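Local coordinates for protein similar to yteR (Bacilus subtilis) (Clostridium acetobutylicum, PDB 4WU0) that probably hydrolyses unsaturated rhamnogalacturonan fragments of pectin, as a member of glycoside hydrolase family 105, at residues V240-N243 with W248-V251; M207-T212 with K228-C233; E293-L298 with Y356-L361. One frame throughout, in Å; residues are numbered along the deposited sequence.

Contact 1: V240-N243 with W248-V251; sequences VQDN and WYQV
Q241 meets W248 with its CG turned to the far side from its own backbone N (chi1 -177°) and the chain extended beyond, whereas the indole is swung opposite its carbonyl carbon (chi1 -74°), which carries the ring back under the glutamine. The aliphatic part of Q241 therefore lies over one indole face: CG stands 4.1 Å from the centroid of the W248 six-membered ring, a CH-pi contact displaced toward the rim. The Q241 amide is tilted 23° from the ring plane, and its NE2 is bonded to the carbonyl of K246 in the intervening loop. At the five-membered end, V240 CG2 lies 4.2 Å from W248 CD1. Further along, D242 OD1 approaches the edge of the Y249 ring, 3.3 Å from Y249 OH, a weak hydrogen bond; D242 OD2 bonds to S245. A water ties the two backbones together, donating to V240 O at 2.8 Å and accepting from Y249 N at 2.9 Å. This loop follows helix 223-240, whose L237 carbonyl accepts the indole NE1. The W248 side chain also packs on I270, V271 and L274 of helix 264-279.

Contact 2: M207-T212 with K228-C233; sequences MALADT and KILNNC
L209 is the bump of this interface, and its hollow is the surface formed by I229, L230 and C233 on the facing helix. Nearly all the contact comes from one methyl. With chi2 at 161°, CD1 of L209 lies nearly anti to CA, the extended branch, and reaches across the gap. L209 CD1 lodges 3.7 Å from I229 CG2 on one side. At the floor L209 CD1 is 3.9 Å from L230 CA, with L230 CB close by. C233 SG, a turn further on, closes the hollow more loosely, 4.4 Å from L209 CD1. The second methyl of L209, CD2, brushes only I229 CG2, at 4.2 Å, so the branched end of the leucine straddles that isoleucine methyl, the two side chains crossing at about a right angle. L230 offers its CA and CB to the knob, while its side chain also packs on V206, one turn earlier in helix 199-215. I229 and C233 likewise reach Y205, which extends the seam beyond L209.

The axes of the two segments approach to 9.8 Å and run at 146° to each other, roughly antiparallel. All four touching residues are buried, and the meeting is purely apolar. L209 also rests on F159 of helix 152-166, as T212 does; elsewhere on the helix D211 forms a salt bridge with K276, and T212 OG1 donates to A208 O and is hydrogen-bonded to T137. Helices 199-215 and 223-240 are consecutive in the chain and pack roughly antiparallel, as is characteristic of the (alpha/alpha)6 barrel of family 105 and family 88 hydrolases.

Contact 3: E293-L298 with Y356-L361; sequences EAYKGL and YEYETL
Y295 and Y358 form an offset aromatic stack that joins helix 288-302 to helix 345-360, the last helix of the chain, in a protein of the (alpha/alpha)6-barrel family. Both side chains leave the backbone with CG opposite N (chi1 -180° and 178°), which sends each ring straight into the gap between the helices. The rings lie 4.2 Å apart at their centroids, with planes 19° from parallel. The packing is tightest where Y295 CD2 sits over the middle of the Y358 ring, 3.4 Å from Y358 CD1. In return, Y358 CB stands over the Y295 face, 3.8 Å from its centroid, as a CH-pi contact. Y295 also packs on V271 of helix 264-279, and its OH is hydrogen-bonded to S355 OG. At this end of the stack a water joins Y295 OH and E359 OE2, donating to the latter.

Toward K296, which is exposed, the fit slackens. The aliphatic chain of the lysine passes Y358 OH no nearer than 4.2 Å at K296 CG. Water takes over here from side-chain contact: a molecule in the plane of the Y358 ring at its edge lies 2.8 Å from Y358 OH and accepts a weak 3.1 Å bond from K296 NZ.

Contact 2 lies deepest, purely aliphatic and thiol packing between consecutive helices, whereas contact 1 is a surface loop and contact 3 an aromatic pair, partly buried, with the exposed K296 at its border. Water accordingly enters contacts 1 and 3, bridging backbones in the former and side-chain polar groups in the latter. Helix 223-240 connects the first two: its middle supplies one wall of contact 2 and its C-terminal end runs into contact 1. Contacts 1 and 3 touch directly, A294 CB lying 4.0 Å from Q241 NE2, and both use V271 of helix 264-279. Contact 2 touches neither; its nearest atoms are about 7 Å from those of each.

Contact 1: V240-N243 with W248-V251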
loop_
_atom_site.group_PDB
_atom_site.type_symbol
_atom_site.label_atom_id
_atom_site.label_comp_id
_atom_site.label_asym_id
_atom_site.label_seq_id
_atom_site.Cartn_x
_atom_site.Cartn_y
_atom_site.Cartn_z
ATOM N N VAL A 240 -15.405 8.606 -9.065
ATOM C CA VAL A 240 -16.019 8.519 -7.747
ATOM C C VAL A 240 -15.384 9.436 -6.710
ATOM O O VAL A 240 -15.753 9.384 -5.537
ATOM C CB VAL A 240 -16.094 7.056 -7.223
ATOM C CG1 VAL A 240 -17.045 6.236 -8.111
ATOM C CG2 VAL A 240 -14.706 6.416 -7.098
ATOM N N GLN A 241 -14.478 10.309 -7.145
ATOM C CA GLN A 241 -13.914 11.312 -6.255
ATOM C C GLN A 241 -15.049 12.168 -5.725
ATOM O O GLN A 241 -15.918 12.570 -6.487
ATOM C CB GLN A 241 -12.932 12.196 -7.010
ATOM C CG GLN A 241 -12.217 13.244 -6.177
ATOM C CD GLN A 241 -11.449 14.247 -7.038
ATOM O OE1 GLN A 241 -11.896 14.629 -8.113
ATOM N NE2 GLN A 241 -10.314 14.685 -6.554
ATOM N N ASP A 242 -15.018 12.479 -4.433
ATOM C CA ASP A 242 -16.030 13.378 -3.859
ATOM C C ASP A 242 -15.815 14.799 -4.390
ATOM O O ASP A 242 -14.713 15.351 -4.309
ATOM C CB ASP A 242 -15.955 13.348 -2.344
ATOM C CG ASP A 242 -17.000 14.241 -1.687
ATOM O OD1 ASP A 242 -18.196 14.039 -1.987
ATOM O OD2 ASP A 242 -16.617 15.153 -0.900
ATOM N N ASN A 243 -16.859 15.391 -4.955
ATOM C CA ASN A 243 -16.720 16.694 -5.599
ATOM C C ASN A 243 -16.369 17.820 -4.629
ATOM O O ASN A 243 -15.570 18.682 -4.937
ATOM C CB ASN A 243 -17.997 17.092 -6.332
ATOM C CG ASN A 243 -17.824 18.378 -7.102
ATOM O OD1 ASN A 243 -16.877 18.520 -7.876
ATOM N ND2 ASN A 243 -18.702 19.344 -6.854
ATOM N N TRP A 248 -11.716 10.689 -1.186
ATOM C CA TRP A 248 -12.422 9.454 -1.466
ATOM C C TRP A 248 -13.052 8.818 -0.229
ATOM O O TRP A 248 -12.556 8.977 0.881
ATOM C CB TRP A 248 -11.480 8.455 -2.165
ATOM C CG TRP A 248 -11.232 8.824 -3.600
ATOM C CD1 TRP A 248 -11.916 8.370 -4.678
ATOM C CD2 TRP A 248 -10.237 9.729 -4.106
ATOM N NE1 TRP A 248 -11.434 8.946 -5.815
ATOM C CE2 TRP A 248 -10.407 9.787 -5.503
ATOM C CE3 TRP A 248 -9.234 10.507 -3.512
ATOM C CZ2 TRP A 248 -9.591 10.585 -6.336
ATOM C CZ3 TRP A 248 -8.441 11.311 -4.330
ATOM C CH2 TRP A 248 -8.637 11.348 -5.727
ATOM N N TYR A 249 -14.144 8.095 -0.463
ATOM C CA TYR A 249 -14.882 7.394 0.580
ATOM C C TYR A 249 -14.345 6.016 0.899
ATOM O O TYR A 249 -13.721 5.355 0.058
ATOM C CB TYR A 249 -16.334 7.236 0.161
ATOM C CG TYR A 249 -17.123 8.508 0.223
ATOM C CD1 TYR A 249 -17.727 8.898 1.405
ATOM C CD2 TYR A 249 -17.264 9.318 -0.901
ATOM C CE1 TYR A 249 -18.455 10.056 1.472
ATOM C CE2 TYR A 249 -17.995 10.473 -0.836
ATOM C CZ TYR A 249 -18.563 10.844 0.357
ATOM O OH TYR A 249 -19.293 12.009 0.437
ATOM N N GLN A 250 -14.608 5.583 2.129
ATOM C CA GLN A 250 -14.340 4.205 2.568
ATOM C C GLN A 250 -14.928 3.159 1.619
ATOM O O GLN A 250 -14.218 2.240 1.197
ATOM C CB GLN A 250 -14.909 4.031 3.985
ATOM C CG GLN A 250 -15.027 2.632 4.522
ATOM C CD GLN A 250 -13.720 2.112 5.090
ATOM O OE1 GLN A 250 -12.644 2.561 4.699
ATOM N NE2 GLN A 250 -13.805 1.117 5.966
ATOM N N VAL A 251 -16.213 3.285 1.290
ATOM C CA VAL A 251 -16.827 2.464 0.243
ATOM C C VAL A 251 -16.961 3.386 -0.982
ATOM O O VAL A 251 -17.792 4.299 -1.019
ATOM C CB VAL A 251 -18.170 1.860 0.659
ATOM C CG1 VAL A 251 -18.729 0.976 -0.462
ATOM C CG2 VAL A 251 -18.006 1.054 1.931
HETATM O O HOH W 1 -14.993 7.846 -3.271
#

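Contact 2: M207-T212 with K228-C233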
loop_
_atom_site.group_PDB
_atom_site.type_symbol
_atom_site.label_atom_id
_atom_site.label_comp_id
_atom_site.label_asym_id
_atom_site.label_seq_id
_atom_site.Cartn_x
_atom_site.Cartn_y
_atom_site.Cartn_z
ATOM N N MET A 207 -0.854 2.163 -5.698
ATOM C CA MET A 207 0.517 2.332 -5.235
ATOM C C MET A 207 1.403 1.216 -5.759
ATOM O O MET A 207 2.537 1.468 -6.186
ATOM C CB MET A 207 0.627 2.331 -3.729
ATOM C CG MET A 207 1.985 2.680 -3.288
ATOM S SD MET A 207 2.006 2.832 -1.514
ATOM C CE MET A 207 0.815 4.071 -1.407
ATOM N N ALA A 208 0.897 -0.005 -5.689
ATOM C CA ALA A 208 1.638 -1.174 -6.148
ATOM C C ALA A 208 2.015 -1.031 -7.610
ATOM O O ALA A 208 3.144 -1.338 -7.994
ATOM C CB ALA A 208 0.838 -2.433 -5.930
ATOM N N LEU A 209 1.074 -0.568 -8.431
ATOM C CA LEU A 209 1.355 -0.358 -9.842
ATOM C C LEU A 209 2.442 0.699 -10.047
ATOM O O LEU A 209 3.435 0.463 -10.755
ATOM C CB LEU A 209 0.085 0.024 -10.610
ATOM C CG LEU A 209 -0.941 -1.098 -10.836
ATOM C CD1 LEU A 209 -2.314 -0.531 -11.163
ATOM C CD2 LEU A 209 -0.484 -1.973 -11.990
ATOM N N ALA A 210 2.266 1.863 -9.442
ATOM C CA ALA A 210 3.227 2.937 -9.614
ATOM C C ALA A 210 4.627 2.510 -9.166
ATOM O O ALA A 210 5.612 2.783 -9.845
ATOM C CB ALA A 210 2.785 4.192 -8.857
ATOM N N ASP A 211 4.718 1.844 -8.025
ATOM C CA ASP A 211 6.003 1.474 -7.465
ATOM C C ASP A 211 6.649 0.309 -8.233
ATOM O O ASP A 211 7.887 0.203 -8.293
ATOM C CB ASP A 211 5.857 1.092 -6.006
ATOM C CG ASP A 211 5.447 2.256 -5.107
ATOM O OD1 ASP A 211 5.481 3.435 -5.548
ATOM O OD2 ASP A 211 5.137 1.981 -3.915
ATOM N N THR A 212 5.830 -0.572 -8.803
ATOM C CA THR A 212 6.368 -1.691 -9.572
ATOM C C THR A 212 6.833 -1.247 -10.964
ATOM O O THR A 212 7.926 -1.598 -11.418
ATOM C CB THR A 212 5.336 -2.823 -9.689
ATOM O OG1 THR A 212 5.140 -3.396 -8.395
ATOM C CG2 THR A 212 5.798 -3.917 -10.642
ATOM N N LYS A 228 -1.258 0.917 -18.622
ATOM C CA LYS A 228 -2.654 1.013 -19.029
ATOM C C LYS A 228 -3.596 0.710 -17.860
ATOM O O LYS A 228 -4.585 1.418 -17.654
ATOM C CB LYS A 228 -2.936 0.078 -20.217
ATOM C CG LYS A 228 -4.379 0.084 -20.654
ATOM C CD LYS A 228 -4.591 -0.915 -21.786
ATOM C CE LYS A 228 -5.913 -0.717 -22.491
ATOM N NZ LYS A 228 -6.078 -1.736 -23.582
ATOM N N ILE A 229 -3.306 -0.348 -17.107
ATOM C CA ILE A 229 -4.114 -0.688 -15.947
ATOM C C ILE A 229 -4.132 0.476 -14.963
ATOM O O ILE A 229 -5.172 0.829 -14.426
ATOM C CB ILE A 229 -3.562 -1.966 -15.239
ATOM C CG1 ILE A 229 -3.767 -3.185 -16.138
ATOM C CG2 ILE A 229 -4.215 -2.186 -13.864
ATOM C CD1 ILE A 229 -3.065 -4.437 -15.645
ATOM N N LEU A 230 -2.974 1.089 -14.723
ATOM C CA LEU A 230 -2.932 2.235 -13.820
ATOM C C LEU A 230 -3.804 3.394 -14.329
ATOM O O LEU A 230 -4.567 4.013 -13.560
ATOM C CB LEU A 230 -1.490 2.696 -13.601
ATOM C CG LEU A 230 -1.323 3.940 -12.718
ATOM C CD1 LEU A 230 -1.875 3.745 -11.325
ATOM C CD2 LEU A 230 0.150 4.322 -12.617
ATOM N N ASN A 231 -3.700 3.699 -15.618
ATOM C CA ASN A 231 -4.539 4.743 -16.186
ATOM C C ASN A 231 -6.007 4.409 -16.011
ATOM O O ASN A 231 -6.804 5.287 -15.675
ATOM C CB ASN A 231 -4.224 4.973 -17.655
ATOM C CG ASN A 231 -3.069 5.909 -17.846
ATOM O OD1 ASN A 231 -3.246 7.114 -17.962
ATOM N ND2 ASN A 231 -1.872 5.363 -17.864
ATOM N N ASN A 232 -6.371 3.168 -16.289
ATOM C CA ASN A 232 -7.769 2.758 -16.149
ATOM C C ASN A 232 -8.268 2.877 -14.713
ATOM O O ASN A 232 -9.424 3.268 -14.482
ATOM C CB ASN A 232 -7.960 1.322 -16.661
ATOM C CG ASN A 232 -7.805 1.207 -18.153
ATOM O OD1 ASN A 232 -7.894 2.191 -18.883
ATOM N ND2 ASN A 232 -7.582 -0.006 -18.620
ATOM N N CYS A 233 -7.408 2.537 -13.758
ATOM C CA CYS A 233 -7.771 2.642 -12.348
ATOM C C CYS A 233 -7.976 4.103 -11.967
ATOM O O CYS A 233 -8.892 4.426 -11.222
ATOM C CB CYS A 233 -6.692 2.031 -11.449
ATOM S SG CYS A 233 -6.656 0.198 -11.457
#

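Contact 3: E293-L298 with Y356-L361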
loop_
_atom_site.group_PDB
_atom_site.type_symbol
_atom_site.label_atom_id
_atom_site.label_comp_id
_atom_site.label_asym_id
_atom_site.label_seq_id
_atom_site.Cartn_x
_atom_site.Cartn_y
_atom_site.Cartn_z
ATOM N N GLU A 293 -4.976 19.542 -6.211
ATOM C CA GLU A 293 -6.220 19.854 -5.512
ATOM C C GLU A 293 -6.615 18.732 -4.553
ATOM O O GLU A 293 -7.056 18.980 -3.423
ATOM C CB GLU A 293 -7.312 20.103 -6.548
ATOM C CG GLU A 293 -8.652 20.395 -6.009
ATOM C CD GLU A 293 -9.678 20.580 -7.124
ATOM O OE1 GLU A 293 -9.838 19.647 -7.962
ATOM O OE2 GLU A 293 -10.315 21.655 -7.161
ATOM N N ALA A 294 -6.423 17.495 -4.986
ATOM C CA ALA A 294 -6.744 16.345 -4.150
ATOM C C ALA A 294 -5.814 16.286 -2.940
ATOM O O ALA A 294 -6.255 15.988 -1.826
ATOM C CB ALA A 294 -6.675 15.031 -4.958
ATOM N N TYR A 295 -4.530 16.567 -3.160
ATOM C CA TYR A 295 -3.587 16.650 -2.064
ATOM C C TYR A 295 -4.024 17.680 -1.038
ATOM O O TYR A 295 -4.022 17.409 0.162
ATOM C CB TYR A 295 -2.171 16.984 -2.538
ATOM C CG TYR A 295 -1.243 17.052 -1.359
ATOM C CD1 TYR A 295 -0.791 15.897 -0.743
ATOM C CD2 TYR A 295 -0.858 18.268 -0.818
ATOM C CE1 TYR A 295 0.020 15.961 0.370
ATOM C CE2 TYR A 295 -0.046 18.334 0.295
ATOM C CZ TYR A 295 0.390 17.177 0.886
ATOM O OH TYR A 295 1.217 17.258 1.990
ATOM N N LYS A 296 -4.371 18.879 -1.482
ATOM C CA LYS A 296 -4.825 19.892 -0.549
ATOM C C LYS A 296 -6.103 19.439 0.181
ATOM O O LYS A 296 -6.322 19.768 1.348
ATOM C CB LYS A 296 -5.022 21.221 -1.278
ATOM C CG LYS A 296 -3.681 21.917 -1.510
ATOM C CD LYS A 296 -3.815 23.305 -2.056
ATOM C CE LYS A 296 -4.398 23.241 -3.436
ATOM N NZ LYS A 296 -4.416 24.563 -4.132
ATOM N N GLY A 297 -6.915 18.633 -0.496
ATOM C CA GLY A 297 -8.076 18.031 0.127
ATOM C C GLY A 297 -7.728 17.109 1.276
ATOM O O GLY A 297 -8.442 17.033 2.267
ATOM N N LEU A 298 -6.628 16.375 1.162
ATOM C CA LEU A 298 -6.185 15.555 2.290
ATOM C C LEU A 298 -5.941 16.419 3.539
ATOM O O LEU A 298 -6.303 16.060 4.664
ATOM C CB LEU A 298 -4.888 14.837 1.942
ATOM C CG LEU A 298 -4.847 13.926 0.734
ATOM C CD1 LEU A 298 -3.430 13.410 0.567
ATOM C CD2 LEU A 298 -5.795 12.775 0.939
ATOM N N TYR A 356 5.583 14.004 0.020
ATOM C CA TYR A 356 6.861 14.065 -0.664
ATOM C C TYR A 356 6.637 14.304 -2.160
ATOM O O TYR A 356 7.310 15.141 -2.761
ATOM C CB TYR A 356 7.656 12.780 -0.424
ATOM C CG TYR A 356 8.917 12.678 -1.246
ATOM C CD1 TYR A 356 10.071 13.330 -0.859
ATOM C CD2 TYR A 356 8.935 11.947 -2.425
ATOM C CE1 TYR A 356 11.230 13.255 -1.622
ATOM C CE2 TYR A 356 10.093 11.872 -3.203
ATOM C CZ TYR A 356 11.230 12.523 -2.785
ATOM O OH TYR A 356 12.381 12.449 -3.540
ATOM N N GLU A 357 5.692 13.586 -2.756
ATOM C CA GLU A 357 5.460 13.734 -4.203
ATOM C C GLU A 357 4.905 15.117 -4.535
ATOM O O GLU A 357 5.255 15.701 -5.546
ATOM C CB GLU A 357 4.495 12.677 -4.728
ATOM C CG GLU A 357 5.067 11.263 -4.777
ATOM C CD GLU A 357 6.095 11.046 -5.887
ATOM O OE1 GLU A 357 6.125 11.808 -6.884
ATOM O OE2 GLU A 357 6.893 10.086 -5.754
ATOM N N TYR A 358 4.002 15.609 -3.696
ATOM C CA TYR A 358 3.429 16.936 -3.896
ATOM C C TYR A 358 4.511 18.002 -3.852
ATOM O O TYR A 358 4.581 18.878 -4.713
ATOM C CB TYR A 358 2.398 17.228 -2.812
ATOM C CG TYR A 358 1.797 18.606 -2.910
ATOM C CD1 TYR A 358 0.738 18.849 -3.751
ATOM C CD2 TYR A 358 2.285 19.651 -2.141
ATOM C CE1 TYR A 358 0.170 20.106 -3.833
ATOM C CE2 TYR A 358 1.733 20.910 -2.223
ATOM C CZ TYR A 358 0.673 21.126 -3.063
ATOM O OH TYR A 358 0.101 22.389 -3.172
ATOM N N GLU A 359 5.360 17.913 -2.841
ATOM C CA GLU A 359 6.432 18.873 -2.673
ATOM C C GLU A 359 7.373 18.825 -3.864
ATOM O O GLU A 359 7.851 19.849 -4.333
ATOM C CB GLU A 359 7.179 18.582 -1.375
ATOM C CG GLU A 359 6.326 18.860 -0.136
ATOM C CD GLU A 359 6.742 18.058 1.077
ATOM O OE1 GLU A 359 7.847 17.464 1.082
ATOM O OE2 GLU A 359 5.935 17.984 2.030
ATOM N N THR A 360 7.616 17.626 -4.371
ATOM C CA THR A 360 8.544 17.454 -5.481
ATOM C C THR A 360 7.963 18.115 -6.727
ATOM O O THR A 360 8.688 18.737 -7.503
ATOM C CB THR A 360 8.822 15.969 -5.744
ATOM O OG1 THR A 360 9.416 15.385 -4.581
ATOM C CG2 THR A 360 9.753 15.787 -6.931
ATOM N N LEU A 361 6.649 17.984 -6.911
ATOM C CA LEU A 361 5.963 18.645 -8.027
ATOM C C LEU A 361 6.026 20.167 -7.897
ATOM O O LEU A 361 6.347 20.844 -8.882
ATOM C CB LEU A 361 4.498 18.192 -8.086
ATOM C CG LEU A 361 3.621 18.908 -9.123
ATOM C CD1 LEU A 361 4.123 18.667 -10.561
ATOM C CD2 LEU A 361 2.173 18.467 -8.966
ATOM O OXT LEU A 361 5.757 20.765 -6.841
HETATM O O HOH W 2 3.464 19.060 1.694
HETATM O O HOH W 3 -1.633 23.463 -5.062
#